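Long-range contacts in nuclear inclusion protein A (Tobacco vein mottling virus, PDB 3MMG), which probably cleaves peptide bonds as a 3C-type viral cysteine protease with a chymotrypsin-like fold: residues 40-45 and 82-87; 57-62 and 92-97; 73-78 and 188-193; 106-111 and 156-161; 127-132 and 141-146. The protein carries 3 engineered substitutions. All blocks are in the same frame, centred on the assembly; numbering follows the deposited sequence. Where two conformers were deposited one is given.

Interaction 1 of 5, residues 40-45 and 82-87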
# COMPACT_ATOMS: atom_id res chain seq x y z
N TYR A 40 -2.15 -9.42 9.46
CA TYR A 40 -2.75 -8.27 8.79
C TYR A 40 -2.22 -8.08 7.38
O TYR A 40 -1.05 -8.36 7.10
CB TYR A 40 -2.47 -6.98 9.59
CG TYR A 40 -2.81 -7.10 11.05
CD1 TYR A 40 -1.81 -7.08 12.02
CD2 TYR A 40 -4.14 -7.23 11.45
CE1 TYR A 40 -2.12 -7.23 13.39
CE2 TYR A 40 -4.47 -7.37 12.81
CZ TYR A 40 -3.46 -7.36 13.76
OH TYR A 40 -3.78 -7.50 15.11
N ILE A 41 -3.11 -7.60 6.52
CA ILE A 41 -2.75 -7.12 5.18
C ILE A 41 -3.05 -5.64 5.12
O ILE A 41 -4.17 -5.22 5.42
CB ILE A 41 -3.60 -7.83 4.08
CG1 ILE A 41 -3.50 -9.36 4.20
CG2 ILE A 41 -3.19 -7.37 2.66
CD1 ILE A 41 -2.12 -9.89 4.04
N ILE A 42 -2.05 -4.85 4.74
CA ILE A 42 -2.18 -3.40 4.63
C ILE A 42 -2.36 -3.12 3.15
O ILE A 42 -1.57 -3.60 2.31
CB ILE A 42 -0.90 -2.71 5.14
CG1 ILE A 42 -0.68 -2.95 6.66
CG2 ILE A 42 -0.90 -1.23 4.78
CD1 ILE A 42 0.80 -2.93 7.07
N ALA A 43 -3.40 -2.38 2.81
CA ALA A 43 -3.70 -2.14 1.40
C ALA A 43 -4.28 -0.74 1.21
O ALA A 43 -4.53 -0.04 2.18
CB ALA A 43 -4.68 -3.20 0.88
N ASN A 44 -4.49 -0.36 -0.04
CA ASN A 44 -5.27 0.87 -0.32
C ASN A 44 -6.74 0.65 0.02
O ASN A 44 -7.28 -0.42 -0.25
CB ASN A 44 -5.20 1.25 -1.79
CG ASN A 44 -3.79 1.54 -2.26
OD1 ASN A 44 -3.11 0.65 -2.76
ND2 ASN A 44 -3.32 2.77 -2.06
N GLN A 45 -7.41 1.66 0.58
CA GLN A 45 -8.90 1.60 0.67
C GLN A 45 -9.57 1.34 -0.67
O GLN A 45 -10.57 0.60 -0.74
CB GLN A 45 -9.51 2.87 1.28
CG GLN A 45 -9.27 2.97 2.77
CD GLN A 45 -9.92 4.18 3.38
OE1 GLN A 45 -10.80 4.77 2.78
NE2 GLN A 45 -9.49 4.55 4.58
N ILE A 82 -5.59 4.20 2.96
CA ILE A 82 -5.01 3.00 3.59
C ILE A 82 -6.06 2.26 4.44
O ILE A 82 -6.87 2.88 5.15
CB ILE A 82 -3.78 3.34 4.48
CG1 ILE A 82 -2.73 4.12 3.65
CG2 ILE A 82 -3.16 2.03 5.07
CD1 ILE A 82 -1.48 4.55 4.44
N ILE A 83 -6.03 0.93 4.36
CA ILE A 83 -6.91 0.08 5.16
C ILE A 83 -6.10 -1.11 5.66
O ILE A 83 -5.15 -1.51 5.01
CB ILE A 83 -8.16 -0.38 4.36
CG1 ILE A 83 -9.18 -1.05 5.30
CG2 ILE A 83 -7.78 -1.30 3.19
CD1 ILE A 83 -10.59 -0.84 4.85
N VAL A 84 -6.46 -1.62 6.83
CA VAL A 84 -5.84 -2.80 7.39
C VAL A 84 -6.91 -3.88 7.42
O VAL A 84 -8.03 -3.63 7.84
CB VAL A 84 -5.24 -2.58 8.81
CG1 VAL A 84 -4.48 -3.80 9.25
CG2 VAL A 84 -4.27 -1.35 8.83
N ILE A 85 -6.57 -5.07 6.94
CA ILE A 85 -7.51 -6.19 6.87
C ILE A 85 -6.97 -7.29 7.76
O ILE A 85 -5.80 -7.65 7.65
CB ILE A 85 -7.62 -6.74 5.41
CG1 ILE A 85 -7.89 -5.62 4.39
CG2 ILE A 85 -8.69 -7.82 5.31
CD1 ILE A 85 -7.41 -5.96 3.02
N LYS A 86 -7.82 -7.84 8.64
CA LYS A 86 -7.37 -8.91 9.51
C LYS A 86 -7.70 -10.26 8.87
O LYS A 86 -8.83 -10.49 8.46
CB LYS A 86 -8.02 -8.81 10.90
CG LYS A 86 -7.33 -9.71 11.93
CD LYS A 86 -7.98 -9.63 13.30
CE LYS A 86 -7.22 -10.51 14.31
NZ LYS A 86 -7.42 -10.02 15.72
N MET A 87 -6.72 -11.14 8.81
CA MET A 87 -6.94 -12.45 8.21
C MET A 87 -7.44 -13.45 9.26
O MET A 87 -7.18 -13.31 10.47
CB MET A 87 -5.65 -12.94 7.59
CG MET A 87 -5.16 -12.08 6.40
SD MET A 87 -6.25 -12.27 4.97
CE MET A 87 -7.11 -10.70 4.98

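Interaction 2 of 5, residues 57-62 and 92-97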
# COMPACT_ATOMS: atom_id res chain seq x y z
N ILE A 57 -5.13 -13.53 -2.17
CA ILE A 57 -3.90 -12.91 -1.69
C ILE A 57 -2.74 -13.85 -1.99
O ILE A 57 -2.69 -14.95 -1.44
CB ILE A 57 -4.00 -12.66 -0.18
CG1 ILE A 57 -5.24 -11.81 0.13
CG2 ILE A 57 -2.69 -12.02 0.34
CD1 ILE A 57 -6.15 -12.37 1.20
N LYS A 58 -1.83 -13.41 -2.86
CA LYS A 58 -0.65 -14.21 -3.18
C LYS A 58 0.55 -13.71 -2.41
O LYS A 58 0.85 -12.52 -2.45
CB LYS A 58 -0.36 -14.25 -4.67
CG LYS A 58 0.74 -15.27 -5.01
CD LYS A 58 0.85 -15.52 -6.51
CE LYS A 58 1.82 -16.67 -6.79
NZ LYS A 58 1.38 -18.02 -6.24
N THR A 59 1.22 -14.62 -1.71
CA THR A 59 2.35 -14.27 -0.86
C THR A 59 3.55 -15.19 -1.14
O THR A 59 3.41 -16.23 -1.78
CB THR A 59 2.00 -14.38 0.64
OG1 THR A 59 2.07 -15.75 1.06
CG2 THR A 59 0.61 -13.85 0.92
N MET A 60 4.71 -14.86 -0.57
CA MET A 60 5.88 -15.72 -0.75
C MET A 60 5.71 -17.08 -0.10
O MET A 60 6.46 -18.04 -0.45
CB MET A 60 7.17 -15.03 -0.22
CG MET A 60 7.26 -14.89 1.27
SD MET A 60 8.95 -14.51 1.81
CE MET A 60 9.91 -15.09 0.46
N HIS A 61 4.76 -17.18 0.83
CA HIS A 61 4.55 -18.42 1.60
C HIS A 61 3.20 -19.09 1.33
O HIS A 61 2.79 -20.00 2.08
CB HIS A 61 4.81 -18.21 3.10
CG HIS A 61 3.88 -17.22 3.76
ND1 HIS A 61 4.07 -15.85 3.70
CD2 HIS A 61 2.79 -17.41 4.53
CE1 HIS A 61 3.12 -15.24 4.39
NE2 HIS A 61 2.33 -16.16 4.91
N GLY A 62 2.52 -18.65 0.28
CA GLY A 62 1.34 -19.36 -0.20
C GLY A 62 0.36 -18.43 -0.88
O GLY A 62 0.55 -17.21 -0.88
N PRO A 92 -1.65 -18.22 7.32
CA PRO A 92 -0.37 -18.22 8.01
C PRO A 92 0.20 -16.79 8.07
O PRO A 92 0.32 -16.13 7.03
CB PRO A 92 0.51 -19.13 7.13
CG PRO A 92 -0.07 -19.05 5.79
CD PRO A 92 -1.56 -18.87 5.99
N PRO A 93 0.50 -16.29 9.27
CA PRO A 93 0.92 -14.88 9.36
C PRO A 93 2.31 -14.55 8.85
O PRO A 93 3.17 -15.43 8.72
CB PRO A 93 0.87 -14.60 10.86
CG PRO A 93 1.04 -15.91 11.51
CD PRO A 93 0.39 -16.92 10.60
N PHE A 94 2.50 -13.26 8.55
CA PHE A 94 3.80 -12.68 8.21
C PHE A 94 4.57 -12.34 9.50
O PHE A 94 3.97 -12.29 10.58
CB PHE A 94 3.54 -11.37 7.46
CG PHE A 94 2.96 -11.55 6.09
CD1 PHE A 94 1.58 -11.69 5.91
CD2 PHE A 94 3.80 -11.57 4.97
CE1 PHE A 94 1.03 -11.81 4.61
CE2 PHE A 94 3.27 -11.73 3.67
CZ PHE A 94 1.90 -11.86 3.49
N PRO A 95 5.89 -12.08 9.38
CA PRO A 95 6.63 -11.52 10.51
C PRO A 95 6.14 -10.11 10.85
O PRO A 95 5.26 -9.58 10.16
CB PRO A 95 8.08 -11.48 10.00
CG PRO A 95 7.98 -11.53 8.55
CD PRO A 95 6.75 -12.29 8.21
N GLN A 96 6.69 -9.53 11.91
CA GLN A 96 6.20 -8.26 12.46
C GLN A 96 7.38 -7.33 12.74
O GLN A 96 7.45 -6.66 13.80
CB GLN A 96 5.35 -8.50 13.72
CG GLN A 96 4.05 -9.29 13.48
CD GLN A 96 3.12 -9.29 14.68
OE1 GLN A 96 2.97 -8.28 15.39
NE2 GLN A 96 2.48 -10.43 14.91
N LYS A 97 8.31 -7.28 11.79
CA LYS A 97 9.55 -6.52 11.96
C LYS A 97 9.67 -5.25 11.13
O LYS A 97 10.51 -4.41 11.45
CB LYS A 97 10.76 -7.41 11.74
CG LYS A 97 10.85 -8.56 12.75
CD LYS A 97 12.08 -9.45 12.52
CE LYS A 97 11.95 -10.76 13.32
NZ LYS A 97 10.98 -11.73 12.67

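Interaction 3 of 5, residues 73-78 and 188-193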
# COMPACT_ATOMS: atom_id res chain seq x y z
N GLN A 73 -12.77 -8.63 9.00
CA GLN A 73 -12.60 -7.47 9.89
C GLN A 73 -11.62 -6.51 9.25
O GLN A 73 -10.56 -6.93 8.76
CB GLN A 73 -12.04 -7.88 11.25
CG GLN A 73 -13.00 -8.73 12.07
CD GLN A 73 -12.64 -8.76 13.53
OE1 GLN A 73 -11.61 -9.32 13.91
NE2 GLN A 73 -13.48 -8.15 14.36
N MET A 74 -11.98 -5.23 9.25
CA MET A 74 -11.10 -4.21 8.66
C MET A 74 -10.98 -3.00 9.57
O MET A 74 -11.84 -2.77 10.43
CB MET A 74 -11.61 -3.82 7.28
CG MET A 74 -11.55 -4.96 6.24
SD MET A 74 -12.03 -4.44 4.61
CE MET A 74 -12.15 -6.06 3.83
N LYS A 75 -9.89 -2.24 9.41
CA LYS A 75 -9.66 -1.02 10.18
C LYS A 75 -9.13 0.03 9.21
O LYS A 75 -7.96 -0.04 8.79
CB LYS A 75 -8.63 -1.28 11.29
CG LYS A 75 -8.51 -0.16 12.32
CD LYS A 75 -7.44 -0.47 13.36
CE LYS A 75 -7.90 -1.52 14.38
NZ LYS A 75 -6.87 -1.70 15.47
N PRO A 76 -10.00 0.98 8.79
CA PRO A 76 -9.50 2.04 7.92
C PRO A 76 -8.61 3.03 8.67
O PRO A 76 -8.81 3.27 9.87
CB PRO A 76 -10.79 2.73 7.44
CG PRO A 76 -11.74 2.55 8.60
CD PRO A 76 -11.45 1.12 9.06
N VAL A 77 -7.62 3.59 7.98
CA VAL A 77 -6.93 4.76 8.53
C VAL A 77 -7.79 5.91 8.01
O VAL A 77 -7.66 6.31 6.87
CB VAL A 77 -5.49 4.90 7.96
CG1 VAL A 77 -4.79 6.12 8.59
CG2 VAL A 77 -4.65 3.62 8.20
N GLU A 78 -8.73 6.41 8.82
CA GLU A 78 -9.74 7.32 8.30
C GLU A 78 -9.12 8.61 7.74
O GLU A 78 -8.21 9.18 8.35
CB GLU A 78 -10.81 7.62 9.37
CG GLU A 78 -11.70 6.42 9.73
CD GLU A 78 -12.76 6.03 8.66
OE1 GLU A 78 -12.69 6.47 7.48
OE2 GLU A 78 -13.66 5.24 9.01
N ALA A 188 1.66 0.65 16.40
CA ALA A 188 1.06 0.72 17.73
C ALA A 188 -0.44 1.00 17.68
O ALA A 188 -1.22 0.31 18.34
CB ALA A 188 1.78 1.77 18.58
N THR A 189 -0.83 1.97 16.87
CA THR A 189 -2.22 2.45 16.81
C THR A 189 -3.17 1.55 16.02
O THR A 189 -4.33 1.38 16.42
CB THR A 189 -2.29 3.88 16.22
OG1 THR A 189 -1.37 4.72 16.92
CG2 THR A 189 -3.70 4.46 16.30
N TYR A 190 -2.70 0.99 14.91
CA TYR A 190 -3.58 0.27 14.00
C TYR A 190 -3.38 -1.25 14.03
O TYR A 190 -4.34 -2.01 13.82
CB TYR A 190 -3.47 0.82 12.57
CG TYR A 190 -4.06 2.20 12.43
CD1 TYR A 190 -3.29 3.34 12.72
CD2 TYR A 190 -5.39 2.37 12.05
CE1 TYR A 190 -3.84 4.62 12.62
CE2 TYR A 190 -5.95 3.63 11.95
CZ TYR A 190 -5.17 4.75 12.23
OH TYR A 190 -5.76 6.00 12.11
N LEU A 191 -2.17 -1.70 14.30
CA LEU A 191 -1.91 -3.14 14.26
C LEU A 191 -1.93 -3.76 15.66
O LEU A 191 -2.58 -4.79 15.86
CB LEU A 191 -0.60 -3.47 13.52
CG LEU A 191 -0.43 -2.78 12.15
CD1 LEU A 191 0.81 -3.24 11.41
CD2 LEU A 191 -1.66 -3.01 11.30
N ASP A 192 -1.23 -3.15 16.61
CA ASP A 192 -1.09 -3.72 17.95
C ASP A 192 -2.39 -3.56 18.73
O ASP A 192 -2.69 -4.37 19.61
CB ASP A 192 0.07 -3.06 18.71
CG ASP A 192 1.45 -3.43 18.17
OD1 ASP A 192 1.56 -4.39 17.37
OD2 ASP A 192 2.45 -2.77 18.53
N ALA A 193 -3.17 -2.54 18.37
CA ALA A 193 -4.39 -2.18 19.10
C ALA A 193 -5.52 -3.18 18.90
O ALA A 193 -5.93 -3.46 17.76
CB ALA A 193 -4.83 -0.78 18.73
O HOH W 1 -6.91 0.97 16.69
O HOH W 2 -8.42 6.27 11.83

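Interaction 4 of 5, residues 106-111 and 156-161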
# COMPACT_ATOMS: atom_id res chain seq x y z
N LYS A 106 13.42 15.47 4.26
CA LYS A 106 14.76 14.91 4.08
C LYS A 106 14.73 13.66 3.18
O LYS A 106 15.71 13.34 2.51
CB LYS A 106 15.38 14.56 5.44
CG LYS A 106 16.82 14.00 5.37
CD LYS A 106 17.42 13.77 6.78
CE LYS A 106 18.63 12.84 6.68
NZ LYS A 106 19.44 12.90 7.93
N ASP A 107 13.61 12.97 3.18
CA ASP A 107 13.55 11.66 2.53
C ASP A 107 13.58 11.68 1.02
O ASP A 107 13.02 12.58 0.38
CB ASP A 107 12.25 10.98 2.92
CG ASP A 107 12.31 10.39 4.31
OD1 ASP A 107 13.29 9.67 4.62
OD2 ASP A 107 11.38 10.68 5.09
N ARG A 108 14.19 10.65 0.46
CA ARG A 108 13.93 10.28 -0.92
C ARG A 108 13.48 8.83 -0.85
O ARG A 108 13.82 8.10 0.10
CB ARG A 108 15.21 10.41 -1.75
CG ARG A 108 15.77 11.85 -1.70
CD ARG A 108 16.90 12.05 -2.69
NE ARG A 108 18.12 11.31 -2.35
CZ ARG A 108 19.07 11.77 -1.54
NH1 ARG A 108 18.93 12.96 -0.95
NH2 ARG A 108 20.18 11.06 -1.31
N VAL A 109 12.69 8.41 -1.85
CA VAL A 109 12.06 7.08 -1.78
C VAL A 109 12.32 6.22 -3.00
O VAL A 109 12.47 6.73 -4.12
CB VAL A 109 10.51 7.17 -1.55
CG1 VAL A 109 10.17 7.80 -0.20
CG2 VAL A 109 9.82 7.91 -2.71
N CYS A 110 12.41 4.90 -2.77
CA CYS A 110 12.36 3.87 -3.84
C CYS A 110 11.11 3.03 -3.72
O CYS A 110 10.71 2.66 -2.60
CB CYS A 110 13.54 2.90 -3.76
SG CYS A 110 15.14 3.59 -4.09
N MET A 111 10.51 2.66 -4.86
CA MET A 111 9.38 1.75 -4.82
C MET A 111 9.95 0.34 -4.78
O MET A 111 10.92 0.02 -5.49
CB MET A 111 8.48 1.98 -6.02
CG MET A 111 7.18 1.17 -5.94
SD MET A 111 6.04 1.62 -7.28
CE MET A 111 5.73 3.34 -6.93
N VAL A 156 9.80 3.35 0.03
CA VAL A 156 10.75 3.06 1.10
C VAL A 156 11.81 4.16 1.17
O VAL A 156 12.38 4.53 0.14
CB VAL A 156 11.44 1.67 0.85
CG1 VAL A 156 12.45 1.35 1.97
CG2 VAL A 156 10.40 0.56 0.79
N SER A 157 12.07 4.70 2.35
CA SER A 157 13.10 5.73 2.48
C SER A 157 14.51 5.16 2.23
O SER A 157 14.87 4.11 2.75
CB SER A 157 13.09 6.29 3.91
OG SER A 157 14.22 7.15 4.09
N ILE A 158 15.31 5.87 1.44
CA ILE A 158 16.71 5.47 1.29
C ILE A 158 17.59 6.03 2.42
O ILE A 158 18.81 5.76 2.47
CB ILE A 158 17.27 5.84 -0.11
CG1 ILE A 158 16.96 7.29 -0.50
CG2 ILE A 158 16.69 4.92 -1.14
CD1 ILE A 158 17.79 8.38 0.18
N ILE A 159 16.99 6.79 3.34
CA ILE A 159 17.72 7.23 4.55
C ILE A 159 17.86 6.08 5.55
O ILE A 159 18.97 5.76 6.01
CB ILE A 159 17.02 8.44 5.24
CG1 ILE A 159 16.76 9.60 4.26
CG2 ILE A 159 17.84 8.90 6.45
CD1 ILE A 159 18.01 10.17 3.58
N ASP A 160 16.75 5.43 5.88
CA ASP A 160 16.74 4.42 6.94
C ASP A 160 15.95 3.14 6.60
O ASP A 160 15.76 2.27 7.48
CB ASP A 160 16.19 5.05 8.23
CG ASP A 160 14.74 5.50 8.11
OD1 ASP A 160 14.10 5.30 7.03
OD2 ASP A 160 14.24 6.11 9.09
N GLY A 161 15.52 3.00 5.34
CA GLY A 161 14.76 1.81 4.92
C GLY A 161 13.37 1.64 5.52
O GLY A 161 12.75 0.59 5.34

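Interaction 5 of 5, residues 127-132 and 141-146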
# COMPACT_ATOMS: atom_id res chain seq x y z
N GLU A 127 14.18 3.28 -9.31
CA GLU A 127 15.05 4.44 -9.02
C GLU A 127 14.48 5.21 -7.84
O GLU A 127 13.27 5.14 -7.55
CB GLU A 127 15.10 5.37 -10.24
CG GLU A 127 16.03 4.91 -11.35
CD GLU A 127 16.30 6.04 -12.32
OE1 GLU A 127 15.39 6.38 -13.12
OE2 GLU A 127 17.41 6.59 -12.27
N SER A 128 15.34 5.98 -7.18
CA SER A 128 14.87 6.78 -6.04
C SER A 128 14.26 8.08 -6.55
O SER A 128 14.67 8.60 -7.59
CB SER A 128 15.99 7.10 -5.03
OG SER A 128 16.94 7.99 -5.58
N SER A 129 13.34 8.63 -5.77
CA SER A 129 12.66 9.86 -6.15
C SER A 129 12.61 10.87 -5.02
O SER A 129 12.48 10.52 -3.85
CB SER A 129 11.22 9.55 -6.56
OG SER A 129 10.51 10.73 -6.94
N HIS A 130 12.69 12.14 -5.40
CA HIS A 130 12.36 13.21 -4.49
C HIS A 130 10.87 13.16 -4.25
O HIS A 130 10.13 12.57 -5.05
CB HIS A 130 12.77 14.56 -5.10
CG HIS A 130 14.17 14.55 -5.62
ND1 HIS A 130 15.27 14.39 -4.80
CD2 HIS A 130 14.65 14.61 -6.88
CE1 HIS A 130 16.37 14.38 -5.52
NE2 HIS A 130 16.02 14.48 -6.80
N ILE A 131 10.44 13.77 -3.14
CA ILE A 131 9.00 13.78 -2.79
C ILE A 131 8.54 15.17 -2.40
O ILE A 131 9.36 16.00 -1.97
CB ILE A 131 8.67 12.77 -1.69
CG1 ILE A 131 9.45 13.06 -0.40
CG2 ILE A 131 9.07 11.34 -2.18
CD1 ILE A 131 9.04 12.20 0.82
N VAL A 132 7.24 15.42 -2.60
CA VAL A 132 6.67 16.74 -2.26
C VAL A 132 5.27 16.52 -1.70
O VAL A 132 4.43 15.92 -2.38
CB VAL A 132 6.59 17.68 -3.49
CG1 VAL A 132 5.94 19.04 -3.10
CG2 VAL A 132 7.94 17.89 -4.15
N GLN A 141 3.70 13.62 -3.62
CA GLN A 141 4.06 13.39 -5.02
C GLN A 141 5.40 12.63 -5.13
O GLN A 141 6.33 12.83 -4.32
CB GLN A 141 4.16 14.72 -5.78
CG GLN A 141 4.28 14.54 -7.29
CD GLN A 141 4.21 15.85 -8.06
OE1 GLN A 141 4.07 16.92 -7.46
NE2 GLN A 141 4.29 15.77 -9.38
N HIS A 142 5.49 11.75 -6.13
CA HIS A 142 6.75 11.11 -6.48
C HIS A 142 6.82 11.01 -8.00
O HIS A 142 5.81 11.20 -8.70
CB HIS A 142 6.91 9.73 -5.78
CG HIS A 142 6.01 8.65 -6.31
ND1 HIS A 142 6.31 7.93 -7.45
CD2 HIS A 142 4.84 8.15 -5.85
CE1 HIS A 142 5.35 7.04 -7.67
NE2 HIS A 142 4.44 7.16 -6.72
N TRP A 143 8.03 10.73 -8.50
CA TRP A 143 8.29 10.69 -9.95
C TRP A 143 8.72 9.31 -10.50
O TRP A 143 9.35 9.25 -11.56
CB TRP A 143 9.29 11.78 -10.33
CG TRP A 143 8.66 13.16 -10.29
CD1 TRP A 143 8.10 13.84 -11.35
CD2 TRP A 143 8.47 13.99 -9.14
NE1 TRP A 143 7.60 15.05 -10.92
CE2 TRP A 143 7.80 15.17 -9.57
CE3 TRP A 143 8.80 13.87 -7.78
CZ2 TRP A 143 7.48 16.21 -8.69
CZ3 TRP A 143 8.48 14.92 -6.90
CH2 TRP A 143 7.81 16.06 -7.37
N ILE A 144 8.36 8.23 -9.81
CA ILE A 144 8.71 6.87 -10.23
C ILE A 144 7.63 6.37 -11.19
O ILE A 144 6.44 6.43 -10.88
CB ILE A 144 8.82 5.90 -9.02
CG1 ILE A 144 9.87 6.42 -8.02
CG2 ILE A 144 9.14 4.44 -9.49
CD1 ILE A 144 9.76 5.85 -6.59
N THR A 145 8.06 5.90 -12.36
CA THR A 145 7.17 5.29 -13.35
C THR A 145 6.32 4.18 -12.73
O THR A 145 6.85 3.27 -12.09
CB THR A 145 7.99 4.76 -14.56
OG1 THR A 145 8.58 5.87 -15.25
CG2 THR A 145 7.11 3.95 -15.54
N THR A 146 5.00 4.26 -12.96
CA THR A 146 4.07 3.24 -12.51
C THR A 146 3.06 2.88 -13.60
O THR A 146 2.74 3.70 -14.47
CB THR A 146 3.28 3.70 -11.28
OG1 THR A 146 2.64 4.95 -11.59
CG2 THR A 146 4.17 3.94 -10.11

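Interaction 1 of 5, residues 40-45 and 82-87
The Tyr-40 ring is flanked by neighbours from strand 83-86: Ile-85 O lies at its edge, close to the ring plane, while Val-84 CG1 and Lys-86 CG come in obliquely, Lys-86 CG approaching Tyr-40 CE2 to 3.8 Å. The extended Lys-86 chain runs alongside the tyrosine, and Trp-197 from outside the pair stands nearly parallel to the same ring. The second flat group, the Gln-45 amide, holds Ile-82 O close to its own plane, at 3.2 Å from Gln-45 NE2, although the donor stands above the carbonyl plane of Ile-82. Between these ends the backbones pair at Ile-41 with Ile-85 and at Ala-43 with Ile-83, each by two bonds; Ile-41 O to Ile-85 N measures 2.8 Å. Ile-41 has CG1 beside its backbone N (chi1 -54°), which brings CG1 to 3.9 Å from Met-87 CG. Ile-42 and Ile-82 lie side by side, pointing the same way, their CG2 atoms 4.0 Å apart. Ile-41 and Ala-43 also cover Leu-21 of strand 18-25, whereas Ile-42 and Val-84 face Phe-186 of helix 186-192. Such a largely buried antiparallel pair belongs to the N-terminal beta barrel of chymotrypsin-like proteases.

Interaction 2 of 5, residues 57-62 and 92-97
A T-shaped aromatic pair, His-61 against Phe-94, fastens the turn after strand 54-59 to the proline-rich loop 92-97. The imidazole points its edge into the phenyl face: His-61 CE1 stands 3.5 Å above the plane of the Phe-94 ring, over its centre, and the two planes meet at 81°. The next corner of the imidazole is polar. His-61 NE2 donates to Pro-92 O at 2.9 Å with an angle of 158° at the hydrogen; the carbonyl oxygen lies close to the imidazole plane, but the nitrogen sits well above the carbonyl plane of Pro-92. Alongside, His-61 CD2 meets Pro-92 CG at 3.5 Å, so three consecutive ring atoms are engaged and the rotation of the imidazole is fixed. The ring hangs from a tight beta hairpin, in which a type I turn from Thr-59 to Gly-62 joins strand 54-59 to strand 62-68. Thr-59 OG1 forms an ST turn by accepting from His-61 N at 3.1 Å, and it donates to Gly-62 O, which also receives Thr-59 N. This hydroxyl lies over one face of the imidazole, toward its rim. The other branch of the threonine turns to the phenyl ring, where Thr-59 CG2 touches Phe-94 CZ at 3.5 Å. Phe-94 reaches inward to Cys-19 of strand 18-25, while its backbone bonds to Gly-38.

Interaction 3 of 5, residues 73-78 and 188-193
Lys-75 sets out with CG anti to its backbone N (chi1 -169°) and then bends at chi3 (-76°), a course that carries its ammonium group past the Tyr-190 ring to the end of helix 186-192. There Lys-75 NZ donates to Tyr-190 O at 3.0 Å and to Ala-193 O, also at 3.0 Å, approaching both from above their carbonyl planes, and to Asp-195 O. A water accepts from the same nitrogen and donates to Thr-189 O; the four oxygens surround the group and must share its three hydrogens. Carbonyls gathered at the C-terminal end of a helix would favour a positive charge here, and Trp-197 adds a cation-pi contact.

The aliphatic part of the lysine has its own partner, Lys-75 CD lying 3.7 Å from Tyr-190 CD2. Val-77 crosses Tyr-190 at about a right angle and makes a CH-pi contact: its CG2 lies over one ring face, 4.1 Å from the centroid and displaced toward the rim. Pro-76 O sits at the ring edge, 3.6 Å from Tyr-190 CE2. A second water, in the ring plane, joins Tyr-190 OH to Glu-78 N. The contact thus sets the short helix that follows the C-terminal barrel against the outermost strand of the N-terminal sheet, within a two-barrel, chymotrypsin-like fold.

Interaction 4 of 5, residues 106-111 and 156-161
Asp-107 and Ser-157 anchor the compact side of this contact, where Ser-157 OG donates to Asp-107 OD1 at 2.7 Å, meeting it from above the carboxylate plane. A chi1 of 172° swings the Ser-157 hydroxyl beside its own carbonyl carbon, where it can also accept from Ile-159 N at 2.9 Å, an ST turn that bends the chain as it leaves the strand. The hydroxyl thus acts as both donor and acceptor. Arg-101 forms salt bridges to both Asp-107 and Asp-160, which probably offsets the nearness of two like charges. Next to this lie the backbone bonds: Cys-110 pairs with Val-156 in both directions, and Ile-158 N donates to Arg-108 O at 3.0 Å. The Ile-158 side chain packs closely here too. Its CG1 lies between its backbone N and carbonyl carbon (chi1 49°), and this carries Ile-158 CD1 to 3.8 Å from Arg-108 CB and over one face of the guanidinium, 4.0 Å from Arg-108 CZ. The backbone bonds join the first and last strands in the sheet order, 109-116 and 154-157, and so close the six-stranded antiparallel barrel of the C-terminal domain. Val-109 and Ser-157 face Leu-164 of strand 163-171 on the inner side. Toward solvent the fit is looser: the exposed Lys-106 chain crosses Ile-159, with Lys-106 CE 4.0 Å from Ile-159 CG2.

Interaction 5 of 5, residues 127-132 and 141-146
This is a partly buried hairpin contact in which Ser-129 and Val-132 of strand 121-133 meet Trp-143 and Gln-141, at and just beyond the end of strand 139-142. Regular pairing is confined to Val-132 and Gln-141: Gln-141 N donates to Val-132 O at 2.7 Å, and the return bond from Val-132 N to Gln-141 O is longer, 3.2 Å. Farther along, a side chain takes over from the backbone. Ser-129 holds OG trans to its amide nitrogen (chi1 180°), which presents the hydroxyl to Trp-143 N at 2.9 Å; Ser-129 OG in turn donates to His-130 O at 2.7 Å, in the carbonyl plane and on a lone pair. The antiparallel hairpin supplies two neighbouring strands of the C-terminal barrel. Along its surface the indole is met at its edge: His-130 O is 3.3 Å from Trp-143 CE3, and Val-132 CG2 is 3.7 Å from Trp-143 CH2. Gln-141 CG covers part of one indole face. Ile-144 CG1 packs on Ser-129 CB at 3.7 Å. Within 141-146, His-142 ND1 accepts from Ile-144 N in the imidazole plane, while its NE2 is hydrogen-bonded to His-167 ND1. Thr-146 OG1, at the far end, hydrogen-bonds a polar side chain of the bound peptide.

In the fold
The five contacts fall into two groups. Interactions 1, 2 and 3 each reach the N-terminal seven-stranded sheet, and their segments alternate along the chain. Strand 83-86 of interaction 1 pairs with strand 74-76 of interaction 3, their centres about 8 Å apart; interaction 2 touches interaction 1 through Ile-41, Ile-57, Met-87 and Phe-94. Interactions 4 and 5, with centres about 10 Å apart, belong to the C-terminal barrel, joined through neighbouring strands 109-116 and 121-133. Between groups the centres lie about 22 to 27 Å apart. Interaction 5 is nested within the loop closed by interaction 4, and both lie within that of interaction 3, whose helix, after the C-terminal barrel, brings the chain back against the first sheet.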